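Local coordinates for protein gamma-glutamyltranspeptidase (PDB 6J3A) that is a gamma-glutamyltranspeptidase homologue of the Ntn-hydrolase clan that probably cleaves gamma-glutamyl-type amide bonds or transfers the acyl group in Streptomyces lincolnensis, at residues His423-Thr437 / Pro485-Gly499. Numbering follows the deposited sequence.
Sequences HLDVVDRWGNMVAAT and PSIALRDGIPVMAFG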
loop_
_atom_site.group_PDB
_atom_site.type_symbol
_atom_site.label_atom_id
_atom_site.label_comp_id
_atom_site.label_asym_id
_atom_site.label_seq_id
_atom_site.Cartn_x
_atom_site.Cartn_y
_atom_site.Cartn_z
ATOM N N HIS A 423 1.293 9.323 13.176
ATOM C CA HIS A 423 2.577 9.698 12.581
ATOM C C HIS A 423 2.500 9.842 11.070
ATOM O O HIS A 423 1.719 9.152 10.421
ATOM C CB HIS A 423 3.664 8.688 12.929
ATOM C CG HIS A 423 5.045 9.191 12.651
ATOM N ND1 HIS A 423 5.706 8.959 11.464
ATOM C CD2 HIS A 423 5.874 9.947 13.401
ATOM C CE1 HIS A 423 6.889 9.542 11.509
ATOM N NE2 HIS A 423 7.012 10.157 12.664
ATOM N N LEU A 424 3.301 10.753 10.521
ATOM C CA LEU A 424 3.517 10.799 9.083
ATOM C C LEU A 424 4.955 11.215 8.749
ATOM O O LEU A 424 5.567 11.998 9.487
ATOM C CB LEU A 424 2.475 11.679 8.383
ATOM C CG LEU A 424 2.664 13.188 8.303
ATOM C CD1 LEU A 424 1.618 13.770 7.375
ATOM C CD2 LEU A 424 2.544 13.811 9.677
ATOM N N ASP A 425 5.486 10.642 7.664
ATOM C CA ASP A 425 6.794 11.003 7.097
ATOM C C ASP A 425 6.602 11.371 5.647
ATOM O O ASP A 425 5.769 10.769 4.975
ATOM C CB ASP A 425 7.756 9.820 7.093
ATOM C CG ASP A 425 7.958 9.223 8.446
ATOM O OD1 ASP A 425 8.629 9.888 9.265
ATOM O OD2 ASP A 425 7.482 8.095 8.682
ATOM N N VAL A 426 7.387 12.326 5.154
ATOM C CA VAL A 426 7.389 12.657 3.724
ATOM C C VAL A 426 8.811 12.894 3.233
ATOM O O VAL A 426 9.629 13.457 3.943
ATOM C CB VAL A 426 6.536 13.903 3.387
ATOM C CG1 VAL A 426 6.409 14.081 1.871
ATOM C CG2 VAL A 426 5.152 13.804 4.010
ATOM N N VAL A 427 9.092 12.434 2.022
ATOM C CA VAL A 427 10.277 12.840 1.282
ATOM C C VAL A 427 9.835 13.229 -0.125
ATOM O O VAL A 427 9.049 12.516 -0.750
ATOM C CB VAL A 427 11.351 11.742 1.267
ATOM C CG1 VAL A 427 10.820 10.437 0.692
ATOM C CG2 VAL A 427 12.590 12.212 0.514
ATOM N N ASP A 428 10.315 14.367 -0.610
ATOM C CA ASP A 428 9.882 14.875 -1.925
ATOM C C ASP A 428 10.988 14.749 -2.996
ATOM O O ASP A 428 12.100 14.282 -2.708
ATOM C CB ASP A 428 9.338 16.311 -1.800
ATOM C CG ASP A 428 10.386 17.318 -1.353
ATOM O OD1 ASP A 428 11.599 17.051 -1.452
ATOM O OD2 ASP A 428 9.987 18.405 -0.895
ATOM N N ARG A 429 10.663 15.168 -4.222
ATOM C CA ARG A 429 11.555 15.048 -5.389
ATOM C C ARG A 429 12.855 15.856 -5.259
ATOM O O ARG A 429 13.868 15.519 -5.880
ATOM C CB ARG A 429 10.810 15.442 -6.678
ATOM C CG ARG A 429 10.560 16.934 -6.842
ATOM C CD ARG A 429 9.611 17.255 -7.985
ATOM N NE ARG A 429 10.118 16.811 -9.285
ATOM C CZ ARG A 429 9.562 17.104 -10.462
ATOM N NH1 ARG A 429 10.106 16.630 -11.584
ATOM N NH2 ARG A 429 8.467 17.862 -10.534
ATOM N N TRP A 430 12.810 16.915 -4.455
ATOM C CA TRP A 430 13.993 17.706 -4.144
ATOM C C TRP A 430 14.824 17.119 -3.000
ATOM O O TRP A 430 15.914 17.601 -2.733
ATOM C CB TRP A 430 13.599 19.145 -3.819
ATOM C CG TRP A 430 12.843 19.784 -4.911
ATOM C CD1 TRP A 430 13.357 20.401 -6.010
ATOM C CD2 TRP A 430 11.421 19.867 -5.025
ATOM N NE1 TRP A 430 12.342 20.863 -6.809
ATOM C CE2 TRP A 430 11.140 20.556 -6.226
ATOM C CE3 TRP A 430 10.354 19.432 -4.228
ATOM C CZ2 TRP A 430 9.829 20.825 -6.650
ATOM C CZ3 TRP A 430 9.052 19.690 -4.648
ATOM C CH2 TRP A 430 8.801 20.386 -5.850
ATOM N N GLY A 431 14.320 16.088 -2.335
ATOM C CA GLY A 431 15.043 15.448 -1.237
ATOM C C GLY A 431 14.755 15.991 0.156
ATOM O O GLY A 431 15.350 15.526 1.126
ATOM N N ASN A 432 13.845 16.962 0.273
ATOM C CA ASN A 432 13.419 17.469 1.588
ATOM C C ASN A 432 12.769 16.306 2.342
ATOM O O ASN A 432 12.072 15.494 1.738
ATOM C CB ASN A 432 12.408 18.612 1.445
ATOM C CG ASN A 432 12.945 19.798 0.645
ATOM O OD1 ASN A 432 14.018 20.308 0.935
ATOM N ND2 ASN A 432 12.187 20.247 -0.356
ATOM N N MET A 433 13.020 16.201 3.638
ATOM C CA MET A 433 12.345 15.204 4.463
ATOM C C MET A 433 11.672 15.865 5.639
ATOM O O MET A 433 12.052 16.972 6.050
ATOM C CB MET A 433 13.312 14.152 4.980
ATOM C CG MET A 433 14.136 13.505 3.891
ATOM S SD MET A 433 15.279 12.294 4.568
ATOM C CE MET A 433 14.246 10.849 4.519
ATOM N N VAL A 434 10.673 15.166 6.172
ATOM C CA VAL A 434 9.942 15.593 7.363
ATOM C C VAL A 434 9.449 14.348 8.132
ATOM O O VAL A 434 9.092 13.344 7.528
ATOM C CB VAL A 434 8.806 16.569 6.985
ATOM C CG1 VAL A 434 7.685 15.871 6.237
ATOM C CG2 VAL A 434 8.281 17.292 8.205
ATOM N N ALA A 435 9.476 14.404 9.459
ATOM C CA ALA A 435 8.932 13.333 10.311
ATOM C C ALA A 435 8.203 13.989 11.477
ATOM O O ALA A 435 8.809 14.755 12.229
ATOM C CB ALA A 435 10.035 12.420 10.825
ATOM N N ALA A 436 6.910 13.702 11.619
ATOM C CA ALA A 436 6.083 14.358 12.636
ATOM C C ALA A 436 5.270 13.326 13.373
ATOM O O ALA A 436 4.764 12.386 12.769
ATOM C CB ALA A 436 5.160 15.382 11.998
ATOM N N THR A 437 5.114 13.537 14.674
ATOM C CA THR A 437 4.352 12.645 15.532
ATOM C C THR A 437 3.232 13.456 16.173
ATOM O O THR A 437 3.367 13.874 17.310
ATOM C CB THR A 437 5.289 12.021 16.590
ATOM O OG1 THR A 437 6.324 11.288 15.929
ATOM C CG2 THR A 437 4.560 11.069 17.520
ATOM N N PRO A 485 9.412 11.856 17.010
ATOM C CA PRO A 485 9.821 11.461 15.659
ATOM C C PRO A 485 11.342 11.328 15.533
ATOM O O PRO A 485 12.081 11.758 16.425
ATOM C CB PRO A 485 9.295 12.600 14.774
ATOM C CG PRO A 485 9.186 13.777 15.675
ATOM C CD PRO A 485 9.039 13.280 17.087
ATOM N N SER A 486 11.789 10.760 14.419
ATOM C CA SER A 486 13.213 10.522 14.163
ATOM C C SER A 486 13.597 10.920 12.754
ATOM O O SER A 486 12.790 10.824 11.818
ATOM C CB SER A 486 13.562 9.042 14.334
ATOM O OG SER A 486 13.083 8.533 15.566
ATOM N N ILE A 487 14.831 11.386 12.622
ATOM C CA ILE A 487 15.497 11.482 11.334
ATOM C C ILE A 487 16.884 10.859 11.493
ATOM O O ILE A 487 17.588 11.133 12.460
ATOM C CB ILE A 487 15.551 12.940 10.813
ATOM C CG1 ILE A 487 14.166 13.356 10.309
ATOM C CG2 ILE A 487 16.581 13.073 9.690
ATOM C CD1 ILE A 487 14.086 14.727 9.665
ATOM N N ALA A 488 17.271 10.009 10.549
ATOM C CA ALA A 488 18.591 9.372 10.593
ATOM C C ALA A 488 19.463 9.867 9.463
ATOM O O ALA A 488 19.017 9.968 8.327
ATOM C CB ALA A 488 18.485 7.858 10.549
ATOM N N LEU A 489 20.702 10.200 9.810
ATOM C CA LEU A 489 21.746 10.524 8.852
ATOM C C LEU A 489 22.682 9.328 8.669
ATOM O O LEU A 489 22.858 8.516 9.586
ATOM C CB LEU A 489 22.549 11.743 9.317
ATOM C CG LEU A 489 21.804 12.902 9.991
ATOM C CD1 LEU A 489 22.744 14.060 10.286
ATOM C CD2 LEU A 489 20.667 13.389 9.116
ATOM N N ARG A 490 23.263 9.222 7.479
ATOM C CA ARG A 490 24.358 8.284 7.219
ATOM C C ARG A 490 25.484 9.128 6.655
ATOM O O ARG A 490 25.295 9.784 5.629
ATOM C CB ARG A 490 23.924 7.200 6.228
ATOM C CG ARG A 490 24.973 6.153 5.900
ATOM C CD ARG A 490 25.184 5.188 7.051
ATOM N NE ARG A 490 26.123 4.119 6.692
ATOM C CZ ARG A 490 27.455 4.240 6.620
ATOM N NH1 ARG A 490 28.074 5.396 6.886
ATOM N NH2 ARG A 490 28.187 3.183 6.271
ATOM N N ASP A 491 26.628 9.140 7.346
ATOM C CA ASP A 491 27.776 9.983 6.977
ATOM C C ASP A 491 27.378 11.479 6.923
ATOM O O ASP A 491 27.823 12.242 6.049
ATOM C CB ASP A 491 28.365 9.500 5.633
ATOM C CG ASP A 491 29.892 9.411 5.633
ATOM O OD1 ASP A 491 30.500 8.992 6.641
ATOM O OD2 ASP A 491 30.488 9.726 4.584
ATOM N N GLY A 492 26.528 11.880 7.866
ATOM C CA GLY A 492 26.090 13.272 7.987
ATOM C C GLY A 492 25.084 13.757 6.962
ATOM O O GLY A 492 24.808 14.961 6.894
ATOM N N ILE A 493 24.525 12.829 6.183
ATOM C CA ILE A 493 23.536 13.152 5.155
ATOM C C ILE A 493 22.193 12.551 5.571
ATOM O O ILE A 493 22.139 11.385 5.957
ATOM C CB ILE A 493 23.941 12.624 3.756
ATOM C CG1 ILE A 493 25.214 13.331 3.273
ATOM C CG2 ILE A 493 22.819 12.865 2.739
ATOM C CD1 ILE A 493 25.867 12.685 2.072
ATOM N N PRO A 494 21.109 13.338 5.474
ATOM C CA PRO A 494 19.780 12.798 5.779
ATOM C C PRO A 494 19.374 11.674 4.821
ATOM O O PRO A 494 19.284 11.906 3.615
ATOM C CB PRO A 494 18.856 14.022 5.622
ATOM C CG PRO A 494 19.749 15.204 5.761
ATOM C CD PRO A 494 21.041 14.772 5.133
ATOM N N VAL A 495 19.186 10.463 5.356
ATOM C CA VAL A 495 18.697 9.308 4.565
ATOM C C VAL A 495 17.345 8.715 4.942
ATOM O O VAL A 495 16.745 8.075 4.095
ATOM C CB VAL A 495 19.674 8.106 4.544
ATOM C CG1 VAL A 495 20.996 8.512 3.930
ATOM C CG2 VAL A 495 19.868 7.485 5.926
ATOM N N MET A 496 16.892 8.860 6.185
ATOM C CA MET A 496 15.683 8.158 6.648
ATOM C C MET A 496 14.908 9.051 7.620
ATOM O O MET A 496 15.495 9.718 8.473
ATOM C CB MET A 496 16.037 6.799 7.293
ATOM C CG MET A 496 14.843 5.911 7.633
ATOM S SD MET A 496 15.231 4.173 8.003
ATOM C CE MET A 496 16.263 4.378 9.455
ATOM N N ALA A 497 13.591 9.075 7.456
ATOM C CA ALA A 497 12.687 9.841 8.305
ATOM C C ALA A 497 11.614 8.877 8.719
ATOM O O ALA A 497 10.970 8.263 7.869
ATOM C CB ALA A 497 12.074 11.003 7.537
ATOM N N PHE A 498 11.409 8.754 10.022
ATOM C CA PHE A 498 10.565 7.704 10.553
ATOM C C PHE A 498 9.949 8.062 11.906
ATOM O O PHE A 498 10.254 9.098 12.509
ATOM C CB PHE A 498 11.348 6.374 10.594
ATOM C CG PHE A 498 12.573 6.398 11.463
ATOM C CD1 PHE A 498 13.716 7.079 11.066
ATOM C CD2 PHE A 498 12.599 5.699 12.668
ATOM C CE1 PHE A 498 14.854 7.084 11.864
ATOM C CE2 PHE A 498 13.734 5.700 13.470
ATOM C CZ PHE A 498 14.866 6.385 13.062
ATOM N N GLY A 499 9.033 7.205 12.334
ATOM C CA GLY A 499 8.384 7.337 13.626
ATOM C C GLY A 499 7.269 6.337 13.821
ATOM O O GLY A 499 7.041 5.461 12.986
#
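Met433, Ala435 and Ala497 carry the apolar part of this contact, in which two beta hairpins meet by their side chains, without a clear hydrogen bond between them. The thioether of Met433, bent at its last torsion (chi3 89°), lays its methyl against the second hairpin: CE lies 3.7 Å from Ala497 CB, and SD 4.1 Å from Pro494 CB. Ala435 CB packs on Pro485 CB (4.0 Å) and Ala497 CB (4.1 Å) and lies 3.3 Å from Ser486 O. The axes of strands 433-436 and 493-499 approach to 6.1 Å, their N-to-C directions 18° apart, consistent with the small alanine side chains.

At the His423–Gly499 end, Gly499 CA sits over one face of the His423 imidazole, 3.4 Å from the ring centroid and 18° off its normal, a CH-pi contact; Pro485 CB meets the ring's edge. Crowding in the model makes the ring's exact placing doubtful. Asp425 OD1 lies 3.1 Å from Phe498 N, at an angle too poor for a hydrogen bond.

Within the second hairpin, Ala488 O accepts from both Val495 N and Met496 N, the signature of a classic beta bulge. Strands 61-66 and 590-594 add side chains to the interface. Such packing of two hairpins, each antiparallel within itself, from facing layers fits the central beta sandwich of the four-layer alpha-beta-beta-alpha Ntn-hydrolase fold.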